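Side-chain contacts in Cyp101j2 (Sphingobium yanoikuyae, PDB 5KYO), which probably hydroxylates 1,8-cineole as a haem-dependent cytochrome P450 monooxygenase: residues 286-291 with 406-411; 36-41 with 82-87; 188-193 with 231-236. All coordinates share one frame; numbering follows the deposited sequence.

Contact 1: 286-291 with 406-411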
ATOM      1  N   LEU A 286     -18.328  -0.122  -4.749  1.00 14.08           N
ATOM      2  CA  LEU A 286     -19.211  -0.780  -5.683  1.00 14.06           C
ATOM      3  C   LEU A 286     -20.513  -1.119  -4.995  1.00 14.03           C
ATOM      4  O   LEU A 286     -21.596  -1.042  -5.600  1.00 17.58           O
ATOM      5  CB  LEU A 286     -18.551  -2.051  -6.242  1.00 14.05           C
ATOM      6  CG  LEU A 286     -17.407  -1.864  -7.242  1.00 14.09           C
ATOM      7  CD1 LEU A 286     -16.616  -3.153  -7.463  1.00 14.07           C
ATOM      8  CD2 LEU A 286     -17.976  -1.310  -8.571  1.00 17.25           C
ATOM      9  N   ALA A 287     -20.413  -1.503  -3.731  1.00 14.00           N
ATOM     10  CA  ALA A 287     -21.589  -1.881  -2.965  1.00 13.97           C
ATOM     11  C   ALA A 287     -22.552  -0.697  -2.795  1.00 20.23           C
ATOM     12  O   ALA A 287     -23.777  -0.871  -2.737  1.00 20.99           O
ATOM     13  CB  ALA A 287     -21.167  -2.428  -1.612  1.00 13.94           C
ATOM     14  N   LYS A 288     -21.997   0.507  -2.715  1.00 21.58           N
ATOM     15  CA  LYS A 288     -22.813   1.706  -2.506  1.00 14.04           C
ATOM     16  C   LYS A 288     -23.226   2.411  -3.796  1.00 22.04           C
ATOM     17  O   LYS A 288     -24.318   2.992  -3.889  1.00 21.99           O
ATOM     18  CB  LYS A 288     -22.065   2.703  -1.623  1.00 15.50           C
ATOM     19  CG  LYS A 288     -21.879   2.247  -0.191  1.00 21.76           C
ATOM     20  CD  LYS A 288     -23.182   2.299   0.582  1.00 23.42           C
ATOM     21  CE  LYS A 288     -22.941   2.008   2.047  1.00 28.26           C
ATOM     22  NZ  LYS A 288     -24.154   2.142   2.891  1.00 29.95           N
ATOM     23  N   ASP A 289     -22.347   2.377  -4.785  1.00 19.12           N
ATOM     24  CA  ASP A 289     -22.530   3.126  -6.032  1.00 21.22           C
ATOM     25  C   ASP A 289     -23.267   2.212  -7.021  1.00 16.87           C
ATOM     26  O   ASP A 289     -22.651   1.540  -7.838  1.00 14.17           O
ATOM     27  CB  ASP A 289     -21.145   3.591  -6.553  1.00 14.50           C
ATOM     28  CG  ASP A 289     -21.229   4.511  -7.758  1.00 19.94           C
ATOM     29  OD1 ASP A 289     -22.295   4.556  -8.416  1.00 26.67           O
ATOM     30  OD2 ASP A 289     -20.214   5.186  -8.067  1.00 17.80           O
ATOM     31  N   HIS A 290     -24.590   2.134  -6.912  1.00 19.34           N
ATOM     32  CA  HIS A 290     -25.297   1.143  -7.717  1.00 15.98           C
ATOM     33  C   HIS A 290     -25.234   1.493  -9.195  1.00 14.11           C
ATOM     34  O   HIS A 290     -25.199   0.603 -10.017  1.00 14.11           O
ATOM     35  CB  HIS A 290     -26.749   0.974  -7.260  1.00 20.88           C
ATOM     36  CG  HIS A 290     -27.502   2.251  -7.101  0.50 21.11           C
ATOM     37  ND1 HIS A 290     -27.395   3.042  -5.978  0.50 18.84           N
ATOM     38  CD2 HIS A 290     -28.412   2.852  -7.903  0.50 21.30           C
ATOM     39  CE1 HIS A 290     -28.194   4.088  -6.106  0.50 21.64           C
ATOM     40  NE2 HIS A 290     -28.819   3.995  -7.266  0.50 18.84           N
ATOM     41  N   ALA A 291     -25.169   2.779  -9.529  1.00 20.52           N
ATOM     42  CA  ALA A 291     -25.003   3.187 -10.929  1.00 21.31           C
ATOM     43  C   ALA A 291     -23.767   2.551 -11.552  1.00 22.77           C
ATOM     44  O   ALA A 291     -23.825   2.005 -12.652  1.00 17.18           O
ATOM     45  CB  ALA A 291     -24.921   4.698 -11.034  1.00 22.46           C
ATOM     46  N   GLU A 406     -24.570  -5.381   3.588  1.00 20.07           N
ATOM     47  CA  GLU A 406     -25.703  -5.981   4.280  1.00 17.28           C
ATOM     48  C   GLU A 406     -26.452  -4.899   5.034  1.00 20.91           C
ATOM     49  O   GLU A 406     -25.837  -4.074   5.714  1.00 17.85           O
ATOM     50  CB  GLU A 406     -25.275  -7.091   5.232  1.00 20.60           C
ATOM     51  CG  GLU A 406     -26.457  -7.805   5.910  1.00 17.63           C
ATOM     52  CD  GLU A 406     -26.039  -9.127   6.545  1.00 19.24           C
ATOM     53  OE1 GLU A 406     -25.285  -9.105   7.531  1.00 21.27           O
ATOM     54  OE2 GLU A 406     -26.453 -10.191   6.051  1.00 25.31           O
ATOM     55  N   ASP A 407     -27.773  -4.906   4.848  1.00 19.97           N
ATOM     56  CA  ASP A 407     -28.704  -3.961   5.448  1.00 24.77           C
ATOM     57  C   ASP A 407     -28.355  -2.528   5.073  1.00 29.73           C
ATOM     58  O   ASP A 407     -28.810  -1.572   5.718  1.00 34.87           O
ATOM     59  CB  ASP A 407     -28.732  -4.170   6.964  1.00 29.48           C
ATOM     60  CG  ASP A 407     -29.219  -5.571   7.345  1.00 37.24           C
ATOM     61  OD1 ASP A 407     -30.180  -6.054   6.705  1.00 41.97           O
ATOM     62  OD2 ASP A 407     -28.649  -6.197   8.263  1.00 36.17           O
ATOM     63  N   ASP A 408     -27.578  -2.398   3.995  1.00 20.80           N
ATOM     64  CA  ASP A 408     -26.995  -1.127   3.548  1.00 23.14           C
ATOM     65  C   ASP A 408     -26.391  -0.327   4.701  1.00 22.07           C
ATOM     66  O   ASP A 408     -26.553   0.899   4.772  1.00 24.91           O
ATOM     67  CB  ASP A 408     -28.049  -0.285   2.811  1.00 26.34           C
ATOM     68  CG  ASP A 408     -27.429   0.828   1.972  1.00 29.96           C
ATOM     69  OD1 ASP A 408     -26.296   0.646   1.464  1.00 29.04           O
ATOM     70  OD2 ASP A 408     -28.082   1.883   1.808  1.00 28.32           O
ATOM     71  N   ALA A 409     -25.707  -1.021   5.607  1.00 22.33           N
ATOM     72  CA  ALA A 409     -25.013  -0.369   6.724  1.00 25.09           C
ATOM     73  C   ALA A 409     -24.024   0.710   6.250  1.00 21.52           C
ATOM     74  O   ALA A 409     -23.499   0.644   5.147  1.00 15.50           O
ATOM     75  CB  ALA A 409     -24.279  -1.419   7.578  1.00 25.61           C
ATOM     76  N   PRO A 410     -23.780   1.729   7.089  1.00 20.57           N
ATOM     77  CA  PRO A 410     -22.769   2.744   6.773  1.00 24.95           C
ATOM     78  C   PRO A 410     -21.354   2.154   6.794  1.00 20.71           C
ATOM     79  O   PRO A 410     -21.148   1.175   7.494  1.00 19.38           O
ATOM     80  CB  PRO A 410     -22.929   3.770   7.900  1.00 25.63           C
ATOM     81  CG  PRO A 410     -24.232   3.452   8.558  1.00 29.85           C
ATOM     82  CD  PRO A 410     -24.432   1.987   8.384  1.00 26.76           C
ATOM     83  N   LEU A 411     -20.420   2.741   6.051  1.00 14.00           N
ATOM     84  CA  LEU A 411     -19.006   2.343   6.100  1.00 16.92           C
ATOM     85  C   LEU A 411     -18.305   3.031   7.264  1.00 29.01           C
ATOM     86  O   LEU A 411     -18.630   4.167   7.590  1.00 16.33           O
ATOM     87  CB  LEU A 411     -18.306   2.706   4.787  1.00 14.04           C
ATOM     88  CG  LEU A 411     -18.965   2.086   3.551  1.00 18.56           C
ATOM     89  CD1 LEU A 411     -18.267   2.467   2.266  1.00 20.00           C
ATOM     90  CD2 LEU A 411     -19.058   0.575   3.721  1.00 17.62           C
TER
HETATM   91  O   HOH W   1     -24.727  -0.845   0.034  1.00 16.66           O

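Contact 2: 36-41 with 82-87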
ATOM      1  N   PRO A  36       8.964  21.718  19.797  1.00 48.11           N
ATOM      2  CA  PRO A  36      10.356  22.130  19.583  1.00 45.35           C
ATOM      3  C   PRO A  36      10.446  23.566  19.100  1.00 40.82           C
ATOM      4  O   PRO A  36       9.451  24.095  18.611  1.00 39.54           O
ATOM      5  CB  PRO A  36      10.853  21.157  18.500  1.00 50.95           C
ATOM      6  CG  PRO A  36       9.759  20.125  18.341  1.00 51.54           C
ATOM      7  CD  PRO A  36       8.502  20.823  18.731  1.00 51.87           C
ATOM      8  N   ASP A  37      11.629  24.172  19.219  1.00 39.53           N
ATOM      9  CA  ASP A  37      11.813  25.594  18.921  1.00 30.36           C
ATOM     10  C   ASP A  37      11.925  25.895  17.430  1.00 33.21           C
ATOM     11  O   ASP A  37      12.138  27.044  17.041  1.00 33.98           O
ATOM     12  CB  ASP A  37      13.053  26.131  19.639  1.00 23.82           C
ATOM     13  N   ASN A  38      11.792  24.878  16.585  1.00 33.71           N
ATOM     14  CA  ASN A  38      11.749  25.142  15.156  1.00 30.27           C
ATOM     15  C   ASN A  38      10.313  25.050  14.644  1.00 32.33           C
ATOM     16  O   ASN A  38      10.055  25.176  13.447  1.00 40.15           O
ATOM     17  CB  ASN A  38      12.663  24.187  14.389  1.00 31.92           C
ATOM     18  CG  ASN A  38      12.193  22.752  14.443  1.00 26.72           C
ATOM     19  OD1 ASN A  38      11.912  22.206  15.515  1.00 23.08           O
ATOM     20  ND2 ASN A  38      12.102  22.127  13.274  1.00 34.34           N
ATOM     21  N   VAL A  39       9.374  24.860  15.565  1.00 33.88           N
ATOM     22  CA  VAL A  39       7.968  24.741  15.188  1.00 28.29           C
ATOM     23  C   VAL A  39       7.156  25.960  15.616  1.00 26.33           C
ATOM     24  O   VAL A  39       6.804  26.082  16.779  1.00 25.06           O
ATOM     25  CB  VAL A  39       7.331  23.471  15.804  1.00 34.48           C
ATOM     26  CG1 VAL A  39       5.869  23.350  15.403  1.00 36.66           C
ATOM     27  CG2 VAL A  39       8.110  22.221  15.388  1.00 31.37           C
ATOM     28  N   PRO A  40       6.873  26.875  14.679  1.00 32.30           N
ATOM     29  CA  PRO A  40       5.892  27.924  14.991  1.00 41.22           C
ATOM     30  C   PRO A  40       4.566  27.319  15.445  1.00 48.38           C
ATOM     31  O   PRO A  40       4.099  26.354  14.846  1.00 48.63           O
ATOM     32  CB  PRO A  40       5.729  28.674  13.661  1.00 40.29           C
ATOM     33  CG  PRO A  40       6.292  27.751  12.619  1.00 41.86           C
ATOM     34  CD  PRO A  40       7.391  27.001  13.311  1.00 30.06           C
ATOM     35  N   ALA A  41       3.977  27.876  16.498  1.00 50.90           N
ATOM     36  CA  ALA A  41       2.716  27.366  17.021  1.00 47.37           C
ATOM     37  C   ALA A  41       1.580  27.628  16.033  1.00 46.66           C
ATOM     38  O   ALA A  41       0.482  27.095  16.174  1.00 53.70           O
ATOM     39  CB  ALA A  41       2.413  27.993  18.374  1.00 48.30           C
ATOM     40  N   GLY A  82       6.217  13.637  17.206  1.00 30.82           N
ATOM     41  CA  GLY A  82       6.222  14.987  16.667  1.00 38.85           C
ATOM     42  C   GLY A  82       6.752  14.992  15.245  1.00 38.95           C
ATOM     43  O   GLY A  82       7.892  14.582  15.006  1.00 37.81           O
ATOM     44  N   HIS A  83       5.938  15.436  14.291  1.00 28.13           N
ATOM     45  CA  HIS A  83       6.383  15.409  12.900  1.00 26.09           C
ATOM     46  C   HIS A  83       5.599  16.337  11.990  1.00 29.73           C
ATOM     47  O   HIS A  83       4.447  16.668  12.261  1.00 31.37           O
ATOM     48  CB  HIS A  83       6.330  13.970  12.351  1.00 25.73           C
ATOM     49  CG  HIS A  83       4.951  13.391  12.273  1.00 29.90           C
ATOM     50  ND1 HIS A  83       4.156  13.518  11.154  1.00 27.95           N
ATOM     51  CD2 HIS A  83       4.228  12.670  13.167  1.00 29.99           C
ATOM     52  CE1 HIS A  83       3.005  12.900  11.357  1.00 27.49           C
ATOM     53  NE2 HIS A  83       3.023  12.379  12.572  1.00 26.47           N
ATOM     54  N   TRP A  84       6.249  16.770  10.915  1.00 28.56           N
ATOM     55  CA  TRP A  84       5.605  17.618   9.926  1.00 33.44           C
ATOM     56  C   TRP A  84       4.745  16.790   8.977  1.00 32.67           C
ATOM     57  O   TRP A  84       5.015  15.605   8.749  1.00 30.83           O
ATOM     58  CB  TRP A  84       6.634  18.409   9.116  1.00 32.12           C
ATOM     59  CG  TRP A  84       7.627  19.176   9.921  1.00 29.07           C
ATOM     60  CD1 TRP A  84       8.865  18.749  10.325  1.00 31.24           C
ATOM     61  CD2 TRP A  84       7.492  20.520  10.396  1.00 32.09           C
ATOM     62  NE1 TRP A  84       9.500  19.742  11.030  1.00 29.22           N
ATOM     63  CE2 TRP A  84       8.680  20.842  11.085  1.00 34.82           C
ATOM     64  CE3 TRP A  84       6.480  21.486  10.303  1.00 34.13           C
ATOM     65  CZ2 TRP A  84       8.880  22.088  11.692  1.00 38.62           C
ATOM     66  CZ3 TRP A  84       6.680  22.724  10.906  1.00 31.50           C
ATOM     67  CH2 TRP A  84       7.871  23.013  11.589  1.00 32.65           C
ATOM     68  N   VAL A  85       3.716  17.424   8.419  1.00 31.61           N
ATOM     69  CA  VAL A  85       2.839  16.763   7.458  1.00 29.89           C
ATOM     70  C   VAL A  85       2.616  17.646   6.229  1.00 29.72           C
ATOM     71  O   VAL A  85       2.149  18.787   6.343  1.00 34.11           O
ATOM     72  CB  VAL A  85       1.464  16.399   8.073  1.00 29.31           C
ATOM     73  CG1 VAL A  85       0.646  15.561   7.081  1.00 29.85           C
ATOM     74  CG2 VAL A  85       1.616  15.655   9.392  1.00 26.22           C
ATOM     75  N   ALA A  86       2.961  17.121   5.057  1.00 25.00           N
ATOM     76  CA  ALA A  86       2.688  17.820   3.805  1.00 27.16           C
ATOM     77  C   ALA A  86       1.215  17.641   3.441  1.00 31.47           C
ATOM     78  O   ALA A  86       0.732  16.504   3.286  1.00 22.14           O
ATOM     79  CB  ALA A  86       3.574  17.319   2.696  1.00 26.74           C
ATOM     80  N   LEU A  87       0.512  18.768   3.319  1.00 23.61           N
ATOM     81  CA  LEU A  87      -0.939  18.756   3.138  1.00 29.55           C
ATOM     82  C   LEU A  87      -1.416  19.298   1.789  1.00 28.18           C
ATOM     83  O   LEU A  87      -2.616  19.534   1.593  1.00 38.34           O
ATOM     84  CB  LEU A  87      -1.598  19.545   4.269  1.00 30.03           C
ATOM     85  CG  LEU A  87      -1.478  18.844   5.628  1.00 32.21           C
ATOM     86  CD1 LEU A  87      -2.085  19.672   6.726  1.00 30.01           C
ATOM     87  CD2 LEU A  87      -2.141  17.473   5.584  1.00 33.07           C
TER

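Contact 3: 188-193 with 231-236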
ATOM      1  N   ILE A 188       4.858 -16.558  -6.571  1.00 16.26           N
ATOM      2  CA  ILE A 188       5.882 -15.728  -7.194  1.00 18.76           C
ATOM      3  C   ILE A 188       7.280 -16.250  -6.814  1.00 21.03           C
ATOM      4  O   ILE A 188       8.183 -16.378  -7.665  1.00 16.12           O
ATOM      5  CB  ILE A 188       5.717 -14.255  -6.779  1.00 14.28           C
ATOM      6  CG1 ILE A 188       4.543 -13.641  -7.578  1.00 16.67           C
ATOM      7  CG2 ILE A 188       7.047 -13.466  -6.995  1.00 15.24           C
ATOM      8  CD1 ILE A 188       4.023 -12.333  -7.020  1.00 18.60           C
ATOM      9  N   VAL A 189       7.433 -16.591  -5.539  1.00 17.44           N
ATOM     10  CA  VAL A 189       8.710 -17.086  -5.051  1.00 21.57           C
ATOM     11  C   VAL A 189       8.759 -18.627  -4.970  1.00 24.55           C
ATOM     12  O   VAL A 189       9.770 -19.190  -4.543  1.00 21.42           O
ATOM     13  CB  VAL A 189       9.034 -16.467  -3.680  1.00 19.43           C
ATOM     14  CG1 VAL A 189       9.140 -14.949  -3.791  1.00 18.97           C
ATOM     15  CG2 VAL A 189       7.987 -16.831  -2.681  1.00 20.82           C
ATOM     16  N   ASP A 190       7.680 -19.288  -5.408  1.00 15.12           N
ATOM     17  CA  ASP A 190       7.562 -20.765  -5.462  1.00 19.45           C
ATOM     18  C   ASP A 190       7.848 -21.471  -4.127  1.00 24.88           C
ATOM     19  O   ASP A 190       8.828 -22.210  -3.968  1.00 22.78           O
ATOM     20  CB  ASP A 190       8.483 -21.351  -6.534  1.00 20.96           C
ATOM     21  CG  ASP A 190       8.256 -22.841  -6.748  1.00 24.18           C
ATOM     22  OD1 ASP A 190       7.171 -23.346  -6.385  1.00 24.52           O
ATOM     23  OD2 ASP A 190       9.170 -23.511  -7.270  1.00 26.08           O
ATOM     24  N   LEU A 191       6.969 -21.242  -3.170  1.00 19.90           N
ATOM     25  CA  LEU A 191       7.023 -21.922  -1.891  1.00 22.02           C
ATOM     26  C   LEU A 191       5.851 -22.881  -1.793  1.00 23.19           C
ATOM     27  O   LEU A 191       4.778 -22.595  -2.331  1.00 23.39           O
ATOM     28  CB  LEU A 191       6.991 -20.907  -0.749  1.00 14.13           C
ATOM     29  CG  LEU A 191       8.114 -19.866  -0.788  1.00 16.44           C
ATOM     30  CD1 LEU A 191       7.836 -18.754   0.219  1.00 19.08           C
ATOM     31  CD2 LEU A 191       9.497 -20.484  -0.519  1.00 18.74           C
ATOM     32  N   PRO A 192       6.029 -24.003  -1.079  1.00 17.35           N
ATOM     33  CA  PRO A 192       4.953 -25.007  -0.981  1.00 21.54           C
ATOM     34  C   PRO A 192       3.665 -24.459  -0.313  1.00 18.63           C
ATOM     35  O   PRO A 192       3.758 -23.788   0.714  1.00 17.21           O
ATOM     36  CB  PRO A 192       5.582 -26.118  -0.137  1.00 27.75           C
ATOM     37  CG  PRO A 192       6.720 -25.486   0.578  1.00 31.68           C
ATOM     38  CD  PRO A 192       7.215 -24.355  -0.273  1.00 21.88           C
ATOM     39  N   VAL A 193       2.496 -24.760  -0.876  1.00 23.69           N
ATOM     40  CA  VAL A 193       1.239 -24.216  -0.364  1.00 23.13           C
ATOM     41  C   VAL A 193       0.962 -24.658   1.070  1.00 20.55           C
ATOM     42  O   VAL A 193       0.233 -23.981   1.800  1.00 26.14           O
ATOM     43  CB  VAL A 193       0.021 -24.599  -1.266  1.00 24.80           C
ATOM     44  CG1 VAL A 193       0.209 -24.062  -2.671  1.00 24.52           C
ATOM     45  CG2 VAL A 193      -0.197 -26.104  -1.301  1.00 26.23           C
ATOM     46  N   GLU A 231      19.308 -20.979  -0.125  1.00 16.69           N
ATOM     47  CA  GLU A 231      20.479 -21.837  -0.250  1.00 17.39           C
ATOM     48  C   GLU A 231      20.210 -23.042  -1.176  1.00 18.61           C
ATOM     49  O   GLU A 231      21.063 -23.421  -1.987  1.00 17.91           O
ATOM     50  CB  GLU A 231      20.941 -22.297   1.142  1.00 17.51           C
ATOM     51  CG  GLU A 231      21.682 -21.226   1.912  1.00 22.03           C
ATOM     52  CD  GLU A 231      22.872 -20.678   1.136  1.00 28.74           C
ATOM     53  OE1 GLU A 231      23.620 -21.490   0.547  1.00 21.94           O
ATOM     54  OE2 GLU A 231      23.053 -19.444   1.113  1.00 26.51           O
ATOM     55  N   ALA A 232      19.018 -23.621  -1.074  1.00 16.46           N
ATOM     56  CA  ALA A 232      18.595 -24.670  -2.005  1.00 17.55           C
ATOM     57  C   ALA A 232      18.595 -24.184  -3.463  1.00 16.88           C
ATOM     58  O   ALA A 232      18.926 -24.947  -4.363  1.00 21.54           O
ATOM     59  CB  ALA A 232      17.222 -25.192  -1.628  1.00 19.77           C
ATOM     60  N   ARG A 233      18.263 -22.921  -3.698  1.00 17.22           N
ATOM     61  CA  ARG A 233      18.162 -22.418  -5.072  1.00 17.31           C
ATOM     62  C   ARG A 233      19.497 -21.951  -5.623  1.00 15.43           C
ATOM     63  O   ARG A 233      19.662 -21.769  -6.839  1.00 16.07           O
ATOM     64  CB  ARG A 233      17.127 -21.278  -5.150  1.00 24.50           C
ATOM     65  CG  ARG A 233      15.756 -21.636  -4.563  1.00 32.83           C
ATOM     66  CD  ARG A 233      14.626 -21.706  -5.572  1.00 28.51           C
ATOM     67  NE  ARG A 233      13.523 -22.528  -5.068  1.00 24.79           N
ATOM     68  CZ  ARG A 233      12.330 -22.074  -4.688  1.00 20.43           C
ATOM     69  NH1 ARG A 233      12.047 -20.766  -4.726  1.00 17.84           N
ATOM     70  NH2 ARG A 233      11.415 -22.931  -4.248  1.00 19.92           N
ATOM     71  N   ARG A 234      20.459 -21.738  -4.733  1.00 17.99           N
ATOM     72  CA  ARG A 234      21.839 -21.517  -5.170  1.00 26.13           C
ATOM     73  C   ARG A 234      22.412 -22.793  -5.758  1.00 23.45           C
ATOM     74  O   ARG A 234      23.265 -22.745  -6.635  1.00 23.28           O
ATOM     75  CB  ARG A 234      22.718 -21.043  -4.023  1.00 21.74           C
ATOM     76  CG  ARG A 234      22.305 -19.709  -3.437  1.00 14.65           C
ATOM     77  CD  ARG A 234      23.418 -19.131  -2.589  1.00 22.00           C
ATOM     78  NE  ARG A 234      23.055 -17.860  -1.979  1.00 15.73           N
ATOM     79  CZ  ARG A 234      23.143 -16.683  -2.586  1.00 20.51           C
ATOM     80  NH1 ARG A 234      23.562 -16.607  -3.845  1.00 18.78           N
ATOM     81  NH2 ARG A 234      22.793 -15.579  -1.938  1.00 20.73           N
ATOM     82  N   ILE A 235      21.945 -23.929  -5.249  1.00 20.26           N
ATOM     83  CA  ILE A 235      22.385 -25.247  -5.707  1.00 17.94           C
ATOM     84  C   ILE A 235      21.586 -25.701  -6.928  1.00 22.37           C
ATOM     85  O   ILE A 235      22.136 -26.230  -7.878  1.00 16.91           O
ATOM     86  CB  ILE A 235      22.233 -26.278  -4.587  1.00 16.23           C
ATOM     87  CG1 ILE A 235      23.407 -26.150  -3.607  1.00 19.22           C
ATOM     88  CG2 ILE A 235      22.100 -27.662  -5.146  1.00 21.46           C
ATOM     89  CD1 ILE A 235      23.290 -27.062  -2.380  1.00 18.93           C
ATOM     90  N   LYS A 236      20.278 -25.470  -6.895  1.00 22.44           N
ATOM     91  CA  LYS A 236      19.399 -25.881  -7.981  1.00 16.95           C
ATOM     92  C   LYS A 236      18.438 -24.742  -8.316  1.00 22.77           C
ATOM     93  O   LYS A 236      17.335 -24.678  -7.779  1.00 21.90           O
ATOM     94  CB  LYS A 236      18.621 -27.142  -7.597  1.00 17.00           C
ATOM     95  CG  LYS A 236      17.698 -27.658  -8.706  1.00 26.58           C
ATOM     96  CD  LYS A 236      16.784 -28.782  -8.238  1.00 36.75           C
ATOM     97  CE  LYS A 236      15.774 -28.293  -7.223  1.00 42.69           C
ATOM     98  NZ  LYS A 236      14.608 -29.219  -7.101  1.00 47.02           N
TER

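Contact 1: 286-291 with 406-411
K288 reaches from the last turn of helix 273-288 to the loop 406-411, where its ammonium group meets D408 and the carbonyl oxygen of A409. Its CB heads neither straight at the loop nor away from it, and the rest of the chain makes up the direction. CG sits beside the backbone N, and a bend at chi2 (-73°) swings the remaining methylenes, extended from there on, across to the loop. CD passes D408 OD1 at 3.6 Å. CE lies 3.4 Å from A409 O, with L411 CG a looser apolar neighbour at 4.3 Å.

The helix is the C-terminal part of the long central helix of the P450 fold; the loop joins strands 404-405 and 413-414, and I405 on the first of these also touches the side chains of A287, K288 and L411. At the tip, NZ donates to A409 O at 2.8 Å, coming from above the carbonyl plane. The same nitrogen forms a salt bridge with D408 OD1 at 3.0 Å, and here too the approach is steep, 64° out of the carboxylate plane. A weak third bond runs from NZ to D408 O. A methionine in place of K288 would probably leave the D408 carboxylate without its counter-charge and A409 O without this donor. A water gives a second link between the segments, donating to A287 O at 2.9 Å and to D408 OD1 at 2.6 Å, which makes OD1 the acceptor of both the lysine and the water at the protein surface.

Contact 2: 36-41 with 82-87
N38, V39 and P40 meet the benzene half of the W84 indole one after another. The run begins with a type I beta turn from P36 to V39, closed by V39 N donating to P36 O at 3.1 Å. At the third position of this turn, N38 holds CG between its backbone N and carbonyl carbon (chi1 67°), and its ND2 comes to the rim of the indole, 3.6 Å from W84 CZ2. The amide stands nearly upright against the ring, the two planes 79° apart. ND2 itself donates to L333 O and to D338 OD2, and W84 NE1 donates to that same OD2. The shared carboxylate oxygen thus holds the asparagine amide and the indole N-H side by side, and two such donors would probably stabilise its negative charge. The backbone of N38 adds to the rim contact, since N38 O lies in the ring plane 3.6 Å from W84 CH2.

W84 belongs to strand 83-86 of the mixed five-stranded beta sheet of the P450 fold, bonded on one side to strand 74-77 and on the other to strand 339-343. Next along the loop, V39 has CG1 anti to the backbone N, which leaves CG2 for the indole; CG2 packs obliquely against W84 CZ2 at 3.8 Å. V39 also touches W76 of strand 74-77, whose ring meets that of W84 edge to face. P40 comes last, its CD near the indole plane and 4.4 Å from W84 CH2, while its ring rests on V332 too.

Contact 3: 188-193 with 231-236
An arginine from the end of one helix grips two consecutive backbone carbonyls at the C-terminal end of another, on the distal side of the P450 fold. The donor, R233, lies in the last turns of helix 215-235, the G helix; the acceptors, V189 O and D190 O, lie where helix 181-188, which corresponds to the E helix, gives way to the connection leading to helix 196-206. D190 is where the chain leaves helical geometry, with a positive phi.

R233 points its CB at this connection, and a bend at chi2 (-113°, away from a staggered value) carries the guanidinium to it. Each terminal nitrogen takes one carbonyl. NH1 donates to V189 O at 2.8 Å with an N-H...O angle of 150°, and NH2 donates to D190 O at 2.7 Å with an angle of 161°. Both oxygens lie at the guanidinium edge, close to its plane, so the pair of bonds fixes the rotation of the group. A positive charge placed on carbonyls at the C-terminal end of a helix is likely to be favourable electrostatically. NH1 has a second partner in D240, with which it forms a salt bridge, and the arginine side chain also touches S243 and I246 of helix 241-246. Nearby, L191 packs on Y225 and V229 of the same helix that bears R233. The side chain of V189 is about 9 Å from the haem.

The D190 carboxylate adds charge without a directed bond. Its plane is nearly parallel to the guanidinium, but OD2 stands well out of the guanidinium plane, and the salt bridge from D190 OD2 to R233 NH2 is long, at 3.8 Å.

From the N terminus the contacts close in series, and none encloses or crosses another. Contact 2 comes first, folding the N-terminal loop back on strand 83-86 of the mixed sheet over a loop of 40 residues. Contact 3 then closes a largely helical excursion of 37 residues and ties the end of helix 215-235 to the connection after helix 181-188. Contact 1 spans the longest interval, 114 residues, joining the end of helix 273-288 to the loop between strands 404-405 and 413-414. Contacts 2 and 3 lie on opposite sides of the chain's centre, with centres 47 Å apart; contact 1 has its centre about 39 Å from that of contact 2.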